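Local coordinates for protein 3-HSA hydroxylase, oxygenase (Rhodococcus sp., PDB 2RFQ) that catalyses the FMNH2-dependent ortho-hydroxylation of the phenolic secosteroid 3-HSA to the catechol 3,4-DHSA in cholesterol catabolism, as the oxygenase component of a two-component monooxygenase, at residues P315-L318 with R319-R323; A376-M379 with Y380-E384. One frame throughout, in Å; residues are numbered along the deposited sequence.

Contact 1: P315-L318 with R319-R323; sequences PFEL and RLRAR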
loop_
_atom_site.group_PDB
_atom_site.type_symbol
_atom_site.label_atom_id
_atom_site.label_comp_id
_atom_site.label_asym_id
_atom_site.label_seq_id
_atom_site.Cartn_x
_atom_site.Cartn_y
_atom_site.Cartn_z
ATOM N N PRO A 315 -9.792 -31.446 -1.538
ATOM C CA PRO A 315 -9.047 -31.433 -0.278
ATOM C C PRO A 315 -9.217 -30.147 0.487
ATOM O O PRO A 315 -9.412 -29.082 -0.109
ATOM C CB PRO A 315 -7.585 -31.628 -0.707
ATOM C CG PRO A 315 -7.523 -31.249 -2.112
ATOM C CD PRO A 315 -8.909 -31.432 -2.714
ATOM N N PHE A 316 -9.108 -30.255 1.810
ATOM C CA PHE A 316 -9.256 -29.106 2.665
ATOM C C PHE A 316 -8.287 -27.980 2.324
ATOM O O PHE A 316 -8.686 -26.800 2.372
ATOM C CB PHE A 316 -9.133 -29.512 4.128
ATOM C CG PHE A 316 -9.692 -28.494 5.076
ATOM C CD1 PHE A 316 -11.054 -28.173 5.053
ATOM C CD2 PHE A 316 -8.860 -27.841 5.984
ATOM C CE1 PHE A 316 -11.574 -27.220 5.927
ATOM C CE2 PHE A 316 -9.374 -26.902 6.863
ATOM C CZ PHE A 316 -10.731 -26.586 6.831
ATOM N N GLU A 317 -7.041 -28.321 1.956
ATOM C CA GLU A 317 -6.060 -27.285 1.610
ATOM C C GLU A 317 -6.559 -26.416 0.461
ATOM O O GLU A 317 -6.334 -25.194 0.461
ATOM C CB GLU A 317 -4.653 -27.848 1.321
ATOM C CG GLU A 317 -4.480 -28.646 0.005
ATOM C CD GLU A 317 -4.200 -27.798 -1.278
ATOM O OE1 GLU A 317 -4.519 -28.323 -2.376
ATOM O OE2 GLU A 317 -3.661 -26.653 -1.218
ATOM N N LEU A 318 -7.253 -27.030 -0.512
ATOM C CA LEU A 318 -7.804 -26.263 -1.626
ATOM C C LEU A 318 -8.967 -25.363 -1.188
ATOM O O LEU A 318 -9.065 -24.210 -1.625
ATOM C CB LEU A 318 -8.222 -27.213 -2.754
ATOM C CG LEU A 318 -8.899 -26.605 -3.983
ATOM C CD1 LEU A 318 -8.124 -25.442 -4.590
ATOM C CD2 LEU A 318 -9.148 -27.716 -5.036
ATOM N N ARG A 319 -9.832 -25.887 -0.322
ATOM C CA ARG A 319 -10.928 -25.078 0.219
ATOM C C ARG A 319 -10.361 -23.863 0.959
ATOM O O ARG A 319 -10.923 -22.769 0.876
ATOM C CB ARG A 319 -11.813 -25.922 1.140
ATOM C CG ARG A 319 -12.738 -26.843 0.326
ATOM C CD ARG A 319 -13.296 -27.959 1.177
ATOM N NE ARG A 319 -14.101 -27.459 2.277
ATOM C CZ ARG A 319 -14.558 -28.210 3.281
ATOM N NH1 ARG A 319 -14.293 -29.524 3.322
ATOM N NH2 ARG A 319 -15.290 -27.656 4.256
ATOM N N LEU A 320 -9.233 -24.057 1.655
ATOM C CA LEU A 320 -8.582 -22.933 2.350
ATOM C C LEU A 320 -8.009 -21.915 1.369
ATOM O O LEU A 320 -8.178 -20.684 1.548
ATOM C CB LEU A 320 -7.463 -23.437 3.284
ATOM C CG LEU A 320 -7.961 -24.191 4.518
ATOM C CD1 LEU A 320 -6.795 -24.948 5.187
ATOM C CD2 LEU A 320 -8.624 -23.249 5.517
ATOM N N ARG A 321 -7.336 -22.411 0.319
ATOM C CA ARG A 321 -6.823 -21.504 -0.725
ATOM C C ARG A 321 -7.957 -20.724 -1.403
ATOM O O ARG A 321 -7.808 -19.534 -1.716
ATOM C CB ARG A 321 -5.999 -22.242 -1.795
ATOM C CG ARG A 321 -4.608 -22.575 -1.293
ATOM C CD ARG A 321 -3.713 -23.056 -2.419
ATOM N NE ARG A 321 -4.038 -24.424 -2.784
ATOM C CZ ARG A 321 -4.515 -24.827 -3.949
ATOM N NH1 ARG A 321 -4.742 -23.957 -4.937
ATOM N NH2 ARG A 321 -4.744 -26.128 -4.130
ATOM N N ALA A 322 -9.081 -21.399 -1.628
ATOM C CA ALA A 322 -10.238 -20.781 -2.257
ATOM C C ALA A 322 -10.705 -19.592 -1.438
ATOM O O ALA A 322 -10.879 -18.504 -1.960
ATOM C CB ALA A 322 -11.367 -21.808 -2.459
ATOM N N ARG A 323 -10.874 -19.801 -0.128
ATOM C CA ARG A 323 -11.291 -18.689 0.742
ATOM C C ARG A 323 -10.275 -17.540 0.784
ATOM O O ARG A 323 -10.643 -16.359 0.706
ATOM C CB ARG A 323 -11.607 -19.216 2.133
ATOM C CG ARG A 323 -12.998 -19.842 2.212
ATOM C CD ARG A 323 -14.058 -18.745 2.295
ATOM N NE ARG A 323 -14.059 -18.131 3.643
ATOM C CZ ARG A 323 -14.348 -16.855 3.904
ATOM N NH1 ARG A 323 -14.655 -15.992 2.920
ATOM N NH2 ARG A 323 -14.346 -16.451 5.171
#
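Glu317 and Arg321, one helical turn apart, form a side-on salt bridge: NE of Arg321 reaches OE2 of Glu317 at 2.8 Å, and NH2 of Arg321 reaches OE1 of Glu317, also at 2.8 Å. Both oxygens are met on their syn sides; they lie in the guanidinium plane, but the carboxylate is twisted 23° from it. CG of Glu317 lies between the backbone N and the carbonyl carbon (chi1 71°), and a bend at chi2 brings the carboxylate alongside Arg321. Over one face of this guanidinium sits CD1 of Leu318, 3.5 Å from NH2 of Arg321. A leucine in place of Arg321 would probably leave the carboxylate of Glu317 without its charged mate and free to turn.

These are the first two turns of helix 316-344, with Pro315 at the N-cap: N of Arg319 donates to O of Pro315 at 3.2 Å, and three further i to i+4 bonds follow, ending at N of Ala322.

Apolar packing involves Phe316, whose ring receives an off-centre CH-pi contact from CG of Leu320. The ring's edge meets the face of the Arg319 guanidinium nearly perpendicularly, CD1 of Phe316 3.9 Å above its centre; that guanidinium is salt-bridged to the C-terminal carboxylate of Val394.

Contact 2: A376-M379 with Y380-E384; sequences AYVM and YGTGE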
loop_
_atom_site.group_PDB
_atom_site.type_symbol
_atom_site.label_atom_id
_atom_site.label_comp_id
_atom_site.label_asym_id
_atom_site.label_seq_id
_atom_site.Cartn_x
_atom_site.Cartn_y
_atom_site.Cartn_z
ATOM N N ALA A 376 -10.799 -15.043 6.615
ATOM C CA ALA A 376 -10.267 -16.083 5.724
ATOM C C ALA A 376 -8.750 -16.209 5.859
ATOM O O ALA A 376 -8.213 -17.327 5.824
ATOM C CB ALA A 376 -10.668 -15.823 4.264
ATOM N N TYR A 377 -8.066 -15.062 5.990
ATOM C CA TYR A 377 -6.592 -15.064 6.042
ATOM C C TYR A 377 -6.077 -15.757 7.293
ATOM O O TYR A 377 -5.148 -16.579 7.220
ATOM C CB TYR A 377 -6.023 -13.644 5.998
ATOM C CG TYR A 377 -6.252 -12.879 4.718
ATOM C CD1 TYR A 377 -6.503 -13.534 3.502
ATOM C CD2 TYR A 377 -6.184 -11.496 4.725
ATOM C CE1 TYR A 377 -6.709 -12.802 2.298
ATOM C CE2 TYR A 377 -6.362 -10.745 3.534
ATOM C CZ TYR A 377 -6.641 -11.408 2.335
ATOM O OH TYR A 377 -6.843 -10.694 1.158
ATOM N N VAL A 378 -6.698 -15.449 8.428
ATOM C CA VAL A 378 -6.288 -16.089 9.682
ATOM C C VAL A 378 -6.514 -17.590 9.572
ATOM O O VAL A 378 -5.645 -18.381 9.956
ATOM C CB VAL A 378 -7.032 -15.472 10.885
ATOM C CG1 VAL A 378 -6.827 -16.297 12.156
ATOM C CG2 VAL A 378 -6.554 -14.027 11.085
HETATM N N MSE A 379 -7.660 -17.983 9.033
HETATM C CA MSE A 379 -7.962 -19.411 8.897
HETATM C C MSE A 379 -6.937 -20.117 8.003
HETATM O O MSE A 379 -6.449 -21.204 8.324
HETATM C CB MSE A 379 -9.357 -19.605 8.303
HETATM C CG MSE A 379 -9.699 -21.065 8.197
HETATM SE SE MSE A 379 -11.467 -21.317 7.419
HETATM C CE MSE A 379 -11.181 -20.370 5.750
ATOM N N TYR A 380 -6.626 -19.489 6.877
ATOM C CA TYR A 380 -5.630 -20.040 5.956
ATOM C C TYR A 380 -4.290 -20.223 6.681
ATOM O O TYR A 380 -3.661 -21.292 6.596
ATOM C CB TYR A 380 -5.447 -19.121 4.744
ATOM C CG TYR A 380 -4.312 -19.595 3.871
ATOM C CD1 TYR A 380 -4.515 -20.603 2.922
ATOM C CD2 TYR A 380 -3.028 -19.069 4.024
ATOM C CE1 TYR A 380 -3.467 -21.047 2.137
ATOM C CE2 TYR A 380 -1.983 -19.525 3.265
ATOM C CZ TYR A 380 -2.202 -20.495 2.317
ATOM O OH TYR A 380 -1.133 -20.931 1.553
ATOM N N GLY A 381 -3.845 -19.172 7.371
ATOM C CA GLY A 381 -2.582 -19.255 8.142
ATOM C C GLY A 381 -2.582 -20.329 9.218
ATOM O O GLY A 381 -1.569 -21.002 9.451
ATOM N N THR A 382 -3.730 -20.490 9.886
ATOM C CA THR A 382 -3.911 -21.545 10.867
ATOM C C THR A 382 -3.669 -22.902 10.211
ATOM O O THR A 382 -2.944 -23.743 10.747
ATOM C CB THR A 382 -5.316 -21.452 11.509
ATOM O OG1 THR A 382 -5.442 -20.168 12.157
ATOM C CG2 THR A 382 -5.517 -22.558 12.569
ATOM N N GLY A 383 -4.244 -23.087 9.024
ATOM C CA GLY A 383 -4.040 -24.309 8.256
ATOM C C GLY A 383 -2.583 -24.548 7.899
ATOM O O GLY A 383 -2.083 -25.681 8.041
ATOM N N GLU A 384 -1.883 -23.502 7.456
ATOM C CA GLU A 384 -0.460 -23.646 7.076
ATOM C C GLU A 384 0.421 -24.080 8.244
ATOM O O GLU A 384 1.428 -24.802 8.051
ATOM C CB GLU A 384 0.090 -22.346 6.491
ATOM C CG GLU A 384 -0.510 -21.959 5.149
ATOM C CD GLU A 384 -0.162 -22.980 4.095
ATOM O OE1 GLU A 384 0.923 -22.876 3.477
ATOM O OE2 GLU A 384 -0.966 -23.916 3.904
#
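Ala376 accepts the amide of Tyr380 on its carbonyl, N of Tyr380 to O of Ala376 measuring 2.9 Å. CB of Tyr380 lies 3.5 Å from that same oxygen of Ala376. The hydroxyl of Tyr380 is hydrogen-bonded to Tyr253 of a second subunit.

Tyr377 comes next, its O bonded to N of Gly381 at 2.9 Å. The phenol of Tyr377 is engaged elsewhere, its OH bonding to Arg328 of helix 316-344.

These i to i+4 bonds belong to helix 373-384, which lies near the C-terminus of a chain with the acyl-CoA dehydrogenase fold and contributes to the subunit interface of the homotetramer.

At Val378 the one side-chain-to-backbone hydrogen bond between the two segments forms: its carbonyl accepts both N and OG1 of Thr382. N of Thr382 lies 2.8 Å from O of Val378, whereas OG1 of Thr382 reaches O of Val378 at 2.8 Å from above the carbonyl plane, 43° out of it and so not on a lone pair. With OG1 anti to the carbonyl carbon of Thr382 (chi1 -60°), the hydroxyl is turned back beside its own N, over the preceding turn; OG1 is also hydrogen-bonded to Lys280 of the second subunit. CG1 of Val378 is a looser neighbour, 4.1 Å from OG1 of Thr382.

Met379, a selenomethionine, closes the segment: its O accepts from N of Gly383 at 3.0 Å, and CB of Thr382 lies 3.4 Å from O of Met379.

How the contacts relate
Contact 1 precedes contact 2 along the chain, the first at the start of helix 316-344 and the second on helix 373-384, with helix 354-365 between them. Their centres are about 10 Å apart, on the same side of the chain's centre, and the two helices touch directly by packing: CD2 of Leu320 lies 3.6 Å from CG of Met379, and CB of Arg323 is 3.8 Å from CE of Met379. Ile389 and Val394 of the C-terminal tail touch both Phe316 and Met379, thereby bridging the pair. Contact 1 meets no other chain, whereas contact 2 reaches two further subunits, so helix 373-384 packs on the start of helix 316-344 and also meets other subunits.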